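Local coordinates for possible metal-dependent hydrolase (Veillonella parvula, PDB 3RPC), which is probably a zinc-dependent hydrolase of the metallo-beta-lactamase superfamily, holding two zinc ions in its presumed active site, its substrate not established, at residues 98-103 with 109-114. Sequence-based numbering, arbitrary orientation.
Sequences ADKELI and IDVRII
Lys-100 reaches from helix 97-105 down past the outer edge of strand 111-113 and ends in a hydrogen bond from its NZ to the backbone O of Val-111, 3.0 Å long. The C=O...N angle of 160° places the ammonium almost straight ahead of the carbonyl. Torsion explains the reach: with CG anti to the backbone N (chi1 171°) and every later bond extended, the chain runs its full length past Val-111, the lysine and valine side chains lying alongside each other and running opposite ways. A water forms a second link, accepting from Lys-100 NZ (3.2 Å) and from the amide N of Ile-113, so the ammonium is tied to the strand's outer edge at two points; on the other side the backbone of Arg-112 bonds strand 92-94.

The apolar evidence lies along the same chain. The methylenes of Lys-100 pack on two strand residues: CG rests 3.8 Å from CG1 of Val-111, while CD meets CD1 of Ile-113 at 3.8 Å, the latter side chain lying roughly perpendicular to it. The branches of Val-111 divide the work, CG1 serving Lys-100 and CG2 lying 3.9 Å from CG2 of Ile-103. Val-94 of strand 92-94 also touches Lys-100, Ile-103 and Val-111.

Within 109-114, the CB of Arg-112 is directed away from the helix, and its guanidinium grips Asp-110 side-on, NE to OD1 (3.0 Å) and NH2 to OD2 (2.9 Å), a two-bonded salt bridge.

Helix and strand axes pass 8.4 Å apart at 175°, nearly antiparallel: this is the second half of the beta-alpha-beta crossover 92-94, 97-105, 111-113, whose last strand is the outermost, within this chain, of one sheet of the metallo-beta-lactamase fold.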
loop_
_atom_site.group_PDB
_atom_site.type_symbol
_atom_site.label_atom_id
_atom_site.label_comp_id
_atom_site.label_asym_id
_atom_site.label_seq_id
_atom_site.Cartn_x
_atom_site.Cartn_y
_atom_site.Cartn_z
ATOM N N ALA A 98 13.281 -4.790 -7.074
ATOM C CA ALA A 98 13.434 -4.456 -8.491
ATOM C C ALA A 98 14.279 -3.199 -8.669
ATOM O O ALA A 98 15.166 -3.144 -9.527
ATOM C CB ALA A 98 12.078 -4.284 -9.154
ATOM N N ASP A 99 14.008 -2.191 -7.846
ATOM C CA ASP A 99 14.767 -0.951 -7.912
ATOM C C ASP A 99 16.202 -1.184 -7.439
ATOM O O ASP A 99 17.132 -0.610 -7.999
ATOM C CB ASP A 99 14.086 0.166 -7.108
ATOM C CG ASP A 99 12.835 0.712 -7.797
ATOM O OD1 ASP A 99 12.399 0.149 -8.830
ATOM O OD2 ASP A 99 12.265 1.695 -7.283
ATOM N N LYS A 100 16.387 -2.014 -6.416
ATOM C CA LYS A 100 17.742 -2.338 -5.973
ATOM C C LYS A 100 18.511 -3.008 -7.101
ATOM O O LYS A 100 19.664 -2.667 -7.366
ATOM C CB LYS A 100 17.756 -3.225 -4.718
ATOM C CG LYS A 100 19.165 -3.733 -4.389
ATOM C CD LYS A 100 19.288 -4.199 -2.959
ATOM C CE LYS A 100 20.698 -4.746 -2.701
ATOM N NZ LYS A 100 20.929 -5.022 -1.258
ATOM N N GLU A 101 17.877 -3.955 -7.780
ATOM C CA GLU A 101 18.568 -4.668 -8.854
ATOM C C GLU A 101 18.947 -3.717 -9.971
ATOM O O GLU A 101 20.060 -3.785 -10.517
ATOM C CB GLU A 101 17.714 -5.812 -9.387
ATOM C CG GLU A 101 17.613 -6.985 -8.418
ATOM C CD GLU A 101 16.657 -8.058 -8.897
ATOM O OE1 GLU A 101 16.025 -7.863 -9.957
ATOM O OE2 GLU A 101 16.536 -9.094 -8.211
ATOM N N LEU A 102 18.041 -2.806 -10.303
ATOM C CA LEU A 102 18.332 -1.846 -11.354
ATOM C C LEU A 102 19.531 -0.981 -10.983
ATOM O O LEU A 102 20.488 -0.846 -11.751
ATOM C CB LEU A 102 17.118 -0.955 -11.611
ATOM C CG LEU A 102 17.341 0.105 -12.693
ATOM C CD1 LEU A 102 17.633 -0.545 -14.044
ATOM C CD2 LEU A 102 16.145 1.045 -12.788
ATOM N N ILE A 103 19.476 -0.389 -9.797
ATOM C CA ILE A 103 20.503 0.566 -9.391
ATOM C C ILE A 103 21.860 -0.110 -9.131
ATOM O O ILE A 103 22.909 0.453 -9.448
ATOM C CB ILE A 103 20.004 1.452 -8.219
ATOM C CG1 ILE A 103 18.870 2.351 -8.732
ATOM C CG2 ILE A 103 21.145 2.285 -7.640
ATOM C CD1 ILE A 103 18.202 3.213 -7.665
ATOM N N ILE A 109 27.207 0.242 -5.225
ATOM C CA ILE A 109 27.626 -0.938 -4.467
ATOM C C ILE A 109 26.986 -1.051 -3.093
ATOM O O ILE A 109 27.127 -2.073 -2.424
ATOM C CB ILE A 109 29.151 -0.956 -4.272
ATOM C CG1 ILE A 109 29.575 0.236 -3.408
ATOM C CG2 ILE A 109 29.867 -0.929 -5.616
ATOM C CD1 ILE A 109 31.042 0.181 -2.982
ATOM N N ASP A 110 26.269 -0.010 -2.678
ATOM C CA ASP A 110 25.624 -0.002 -1.372
ATOM C C ASP A 110 24.179 0.474 -1.512
ATOM O O ASP A 110 23.855 1.614 -1.201
ATOM C CB ASP A 110 26.406 0.891 -0.406
ATOM C CG ASP A 110 25.887 0.815 1.015
ATOM O OD1 ASP A 110 24.965 0.010 1.275
ATOM O OD2 ASP A 110 26.420 1.552 1.873
ATOM N N VAL A 111 23.332 -0.419 -2.001
ATOM C CA VAL A 111 21.917 -0.115 -2.214
ATOM C C VAL A 111 21.086 -0.848 -1.159
ATOM O O VAL A 111 21.242 -2.055 -0.965
ATOM C CB VAL A 111 21.475 -0.522 -3.632
ATOM C CG1 VAL A 111 20.019 -0.118 -3.873
ATOM C CG2 VAL A 111 22.396 0.127 -4.672
ATOM N N ARG A 112 20.196 -0.117 -0.485
ATOM C CA ARG A 112 19.496 -0.632 0.685
ATOM C C ARG A 112 17.995 -0.487 0.500
ATOM O O ARG A 112 17.491 0.615 0.329
ATOM C CB ARG A 112 19.926 0.140 1.941
ATOM C CG ARG A 112 21.454 0.226 2.134
ATOM C CD ARG A 112 21.838 0.936 3.443
ATOM N NE ARG A 112 23.284 1.145 3.511
ATOM C CZ ARG A 112 23.927 1.706 4.530
ATOM N NH1 ARG A 112 23.277 2.101 5.612
ATOM N NH2 ARG A 112 25.246 1.852 4.468
ATOM N N ILE A 113 17.293 -1.614 0.555
ATOM C CA ILE A 113 15.842 -1.629 0.426
ATOM C C ILE A 113 15.184 -1.295 1.754
ATOM O O ILE A 113 15.461 -1.943 2.773
ATOM C CB ILE A 113 15.336 -3.020 0.002
ATOM C CG1 ILE A 113 15.963 -3.427 -1.330
ATOM C CG2 ILE A 113 13.809 -3.006 -0.112
ATOM C CD1 ILE A 113 15.811 -4.912 -1.654
ATOM N N ILE A 114 14.315 -0.286 1.750
ATOM C CA ILE A 114 13.518 -0.018 2.939
ATOM C C ILE A 114 12.292 -0.922 2.905
ATOM O O ILE A 114 11.285 -0.589 2.296
ATOM C CB ILE A 114 13.064 1.458 3.039
ATOM C CG1 ILE A 114 14.236 2.413 2.798
ATOM C CG2 ILE A 114 12.437 1.726 4.399
ATOM C CD1 ILE A 114 13.845 3.891 2.927
HETATM O O HOH W 1 18.749 -4.355 1.002
#